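Local coordinates for protein beta-d-glucoside glucohydrolase (Hypocrea jecorina, PDB 3ZZ1) that probably hydrolyses terminal, non-reducing beta-D-glucosyl residues with release of beta-D-glucose, as a secreted family 3 glycoside hydrolase of cellulose degradation, at residues 356-359 and 360-364; 605-608 and 609-612. One frame throughout, in Å; residues are numbered along the deposited sequence.

Interaction 1 (356-359 and 360-364); sequences AIIG and NHARN
Arg363 folds back over Gly359, its CG and guanidinium lying against that residue's peptide. The backbone supplies one direct hydrogen bond: Arg363 N gives its hydrogen to Gly359 O at 3.2 Å, with a bent N-H...O. It spans four residues, as in an alpha-helical turn, and 360-363 have helical backbone angles without the bonding of a regular helix. A water closes the same turn from the glycine's other polar end, accepting from Gly359 N at 2.9 Å and from Ala362 N at 2.8 Å.

The apolar contacts come from the two branches of Ile358. CG2, the branch anti to the backbone N, meets Arg363 CG at 3.6 Å, while CD1 on the other branch reaches Ala362 CB at 3.8 Å. The two larger side chains run at a slant to each other.

The charged end is held at one face and one edge. A bend at chi3 (-72°) lays the guanidinium over the glycine carbonyl, with Gly359 C 3.3 Å above the plane and displaced toward the rim. At its edge, NH2 donates to Asn360 OD1 at 3.2 Å, nearly straight at 167°; the oxygen lies in the guanidinium plane, although the donor sits well above the amide plane. Asn360 OD1 also has a weak bond with Ser365 OG, and Asp375 OD2 receives Asn360 N.

The turn belongs to the loop between strand 348-352 and helix 395-404, in the family's C-terminal domain. The peptide lying over one face and the hydrogen bond to the Asn360 side-chain oxygen at the edge probably limit rotation of the guanidinium, consistent with an exposed arginine positioned by neutral oxygen and peptide partners of its own turn.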
loop_
_atom_site.group_PDB
_atom_site.type_symbol
_atom_site.label_atom_id
_atom_site.label_comp_id
_atom_site.label_asym_id
_atom_site.label_seq_id
_atom_site.Cartn_x
_atom_site.Cartn_y
_atom_site.Cartn_z
ATOM N N ALA A 356 18.019 -16.985 2.916
ATOM C CA ALA A 356 17.384 -18.093 3.625
ATOM C C ALA A 356 17.501 -17.969 5.148
ATOM O O ALA A 356 16.630 -18.449 5.877
ATOM C CB ALA A 356 17.963 -19.422 3.152
ATOM N N ILE A 357 18.560 -17.313 5.625
ATOM C CA ILE A 357 18.850 -17.251 7.069
ATOM C C ILE A 357 18.706 -15.866 7.720
ATOM O O ILE A 357 18.569 -14.854 7.038
ATOM C CB ILE A 357 20.262 -17.808 7.395
ATOM C CG1 ILE A 357 21.350 -16.954 6.724
ATOM C CG2 ILE A 357 20.357 -19.284 7.004
ATOM C CD1 ILE A 357 22.714 -17.053 7.394
ATOM N N ILE A 358 18.750 -15.847 9.051
ATOM C CA ILE A 358 18.753 -14.609 9.833
ATOM C C ILE A 358 20.013 -13.792 9.524
ATOM O O ILE A 358 21.128 -14.316 9.568
ATOM C CB ILE A 358 18.680 -14.903 11.362
ATOM C CG1 ILE A 358 17.343 -15.561 11.750
ATOM C CG2 ILE A 358 18.937 -13.639 12.188
ATOM C CD1 ILE A 358 16.116 -14.670 11.601
ATOM N N GLY A 359 19.819 -12.514 9.202
ATOM C CA GLY A 359 20.919 -11.586 8.980
ATOM C C GLY A 359 20.692 -10.291 9.739
ATOM O O GLY A 359 19.864 -10.239 10.651
ATOM N N ASN A 360 21.420 -9.245 9.356
ATOM C CA ASN A 360 21.342 -7.948 10.032
ATOM C C ASN A 360 19.993 -7.249 9.852
ATOM O O ASN A 360 19.605 -6.417 10.669
ATOM C CB ASN A 360 22.484 -7.031 9.582
ATOM C CG ASN A 360 23.827 -7.411 10.196
ATOM O OD1 ASN A 360 23.900 -7.962 11.298
ATOM N ND2 ASN A 360 24.900 -7.102 9.484
ATOM N N HIS A 361 19.285 -7.598 8.781
ATOM C CA HIS A 361 17.941 -7.084 8.526
ATOM C C HIS A 361 16.941 -7.584 9.575
ATOM O O HIS A 361 16.214 -6.793 10.182
ATOM C CB HIS A 361 17.480 -7.475 7.120
ATOM C CG HIS A 361 16.112 -6.978 6.779
ATOM N ND1 HIS A 361 14.985 -7.760 6.902
ATOM C CD2 HIS A 361 15.688 -5.770 6.340
ATOM C CE1 HIS A 361 13.926 -7.056 6.548
ATOM N NE2 HIS A 361 14.326 -5.847 6.201
ATOM N N ALA A 362 16.929 -8.898 9.790
ATOM C CA ALA A 362 16.034 -9.531 10.758
ATOM C C ALA A 362 16.378 -9.184 12.211
ATOM O O ALA A 362 15.490 -9.151 13.068
ATOM C CB ALA A 362 16.042 -11.038 10.560
ATOM N N ARG A 363 17.659 -8.909 12.468
ATOM C CA ARG A 363 18.188 -8.717 13.829
ATOM C C ARG A 363 18.014 -7.320 14.453
ATOM O O ARG A 363 18.299 -7.139 15.646
ATOM C CB ARG A 363 19.667 -9.134 13.891
ATOM C CG ARG A 363 19.891 -10.643 13.851
ATOM C CD ARG A 363 21.343 -11.028 14.151
ATOM N NE ARG A 363 22.259 -10.684 13.062
ATOM C CZ ARG A 363 22.913 -11.563 12.304
ATOM N NH1 ARG A 363 22.777 -12.867 12.503
ATOM N NH2 ARG A 363 23.717 -11.128 11.336
ATOM N N ASN A 364 17.538 -6.346 13.674
ATOM C CA ASN A 364 17.523 -4.935 14.110
ATOM C C ASN A 364 18.944 -4.436 14.423
ATOM O O ASN A 364 19.205 -3.861 15.488
ATOM C CB ASN A 364 16.593 -4.709 15.319
ATOM C CG ASN A 364 15.197 -5.294 15.119
ATOM O OD1 ASN A 364 14.667 -5.314 14.006
ATOM N ND2 ASN A 364 14.596 -5.768 16.208
HETATM O O HOH W 1 17.912 -10.753 7.908
#

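Interaction 2 (605-608 and 609-612); sequences GGPS and DLFQ
Leu610 lies beside Pro607 across a tight turn, the two side chains pointing the same way. Followed outward, Leu610 CB rests 3.4 Å from Pro607 O, CG is already farther from Pro607 O, at 3.8 Å, and CD1 ends 3.7 Å from Pro607 CD, within 4.0 Å of the ring's CB and CG as well. The leucine thus starts against the polar carbonyl and finishes along the apolar proline ring.

That carbonyl also closes the type I beta turn from Pro607 to Leu610: Leu610 N donates to Pro607 O at 3.0 Å, nearly straight at 165°. A second type I turn, Asp609 to Gln612, overlaps the first, with Gln612 N bonded to Asp609 O. Ser608 O is linked to Phe611 N by a water that donates to the former and accepts from the latter.

Asp609 turns CG between its backbone N and carbonyl carbon (chi1 49°), which brings OD1 to 3.5 Å from Pro607 CB. Its polar partners lie elsewhere: OD1 accepts from Gly600 N and OD2 from Thr599 N, while Arg673 makes a weak, long ion pair with OD2.

Phe611 reaches back to the start of the segment, where CE1 meets Gly605 O at 3.4 Å, the oxygen lying in the ring plane at its edge. The ring also packs on helix 178-194 through Ala190, Asp191 and Gln194, joining this turn to a helix within the family's N-terminal range.

Consecutive turns thus lead from strand 606-607 to strand 613-623. An aromatic C-H edge faces a carbonyl oxygen, an approach that would be electrostatically favourable, while the carboxylate is occupied by two backbone N-H groups of the preceding loop.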
loop_
_atom_site.group_PDB
_atom_site.type_symbol
_atom_site.label_atom_id
_atom_site.label_comp_id
_atom_site.label_asym_id
_atom_site.label_seq_id
_atom_site.Cartn_x
_atom_site.Cartn_y
_atom_site.Cartn_z
ATOM N N GLY A 605 -15.660 12.066 0.202
ATOM C CA GLY A 605 -15.547 11.158 -0.932
ATOM C C GLY A 605 -15.933 11.829 -2.239
ATOM O O GLY A 605 -15.532 11.389 -3.316
ATOM N N GLY A 606 -16.706 12.905 -2.137
ATOM C CA GLY A 606 -17.217 13.610 -3.304
ATOM C C GLY A 606 -18.733 13.636 -3.274
ATOM O O GLY A 606 -19.334 13.294 -2.252
ATOM N N PRO A 607 -19.368 14.057 -4.385
ATOM C CA PRO A 607 -20.823 13.972 -4.498
ATOM C C PRO A 607 -21.360 12.667 -3.915
ATOM O O PRO A 607 -20.824 11.588 -4.186
ATOM C CB PRO A 607 -21.048 14.050 -6.007
ATOM C CG PRO A 607 -19.976 15.001 -6.457
ATOM C CD PRO A 607 -18.784 14.786 -5.527
ATOM N N SER A 608 -22.406 12.787 -3.105
ATOM C CA SER A 608 -22.908 11.688 -2.276
ATOM C C SER A 608 -23.281 10.408 -3.029
ATOM O O SER A 608 -23.291 9.331 -2.435
ATOM C CB SER A 608 -24.097 12.166 -1.439
ATOM O OG SER A 608 -25.175 12.544 -2.275
ATOM N N ASP A 609 -23.579 10.524 -4.323
ATOM C CA ASP A 609 -23.963 9.356 -5.124
ATOM C C ASP A 609 -22.775 8.521 -5.619
ATOM O O ASP A 609 -22.948 7.364 -5.995
ATOM C CB ASP A 609 -24.922 9.728 -6.279
ATOM C CG ASP A 609 -24.445 10.926 -7.109
ATOM O OD1 ASP A 609 -23.703 11.794 -6.592
ATOM O OD2 ASP A 609 -24.840 11.008 -8.294
ATOM N N LEU A 610 -21.578 9.104 -5.592
ATOM C CA LEU A 610 -20.390 8.476 -6.185
ATOM C C LEU A 610 -19.960 7.144 -5.576
ATOM O O LEU A 610 -19.476 6.271 -6.294
ATOM C CB LEU A 610 -19.206 9.447 -6.221
ATOM C CG LEU A 610 -19.220 10.445 -7.378
ATOM C CD1 LEU A 610 -18.171 11.529 -7.173
ATOM C CD2 LEU A 610 -19.019 9.734 -8.721
ATOM N N PHE A 611 -20.137 6.987 -4.268
ATOM C CA PHE A 611 -19.773 5.741 -3.594
ATOM C C PHE A 611 -20.984 4.832 -3.372
ATOM O O PHE A 611 -20.859 3.752 -2.782
ATOM C CB PHE A 611 -19.040 6.019 -2.276
ATOM C CG PHE A 611 -17.595 6.408 -2.456
ATOM C CD1 PHE A 611 -17.246 7.715 -2.787
ATOM C CD2 PHE A 611 -16.584 5.466 -2.287
ATOM C CE1 PHE A 611 -15.916 8.078 -2.955
ATOM C CE2 PHE A 611 -15.249 5.817 -2.457
ATOM C CZ PHE A 611 -14.913 7.128 -2.788
ATOM N N GLN A 612 -22.148 5.265 -3.851
ATOM C CA GLN A 612 -23.362 4.461 -3.744
ATOM C C GLN A 612 -23.447 3.440 -4.875
ATOM O O GLN A 612 -23.028 3.711 -6.003
ATOM C CB GLN A 612 -24.608 5.345 -3.704
ATOM C CG GLN A 612 -24.884 5.925 -2.321
ATOM C CD GLN A 612 -25.958 7.003 -2.309
ATOM O OE1 GLN A 612 -26.246 7.636 -3.328
ATOM N NE2 GLN A 612 -26.548 7.225 -1.140
HETATM O O HOH W 2 -20.782 8.673 -2.071
#

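How the interactions relate
Neither contact is fully buried, and they sit on opposite sides of the chain's centre, with centres 46 Å apart and nearest atoms about 33 Å apart. They share no secondary-structure element. Interaction 1 shapes a loop that follows a strand of the six-stranded mixed sheet in the C-terminal domain, whereas interaction 2 joins strand 606-607 to 613-623 and touches helix 178-194. Both are bridged by a water between backbone groups. A positive side chain dominates the first; in the second, an acidic group is held by backbone N-H groups of a neighbouring loop while proline, leucine and phenylalanine supply the packing.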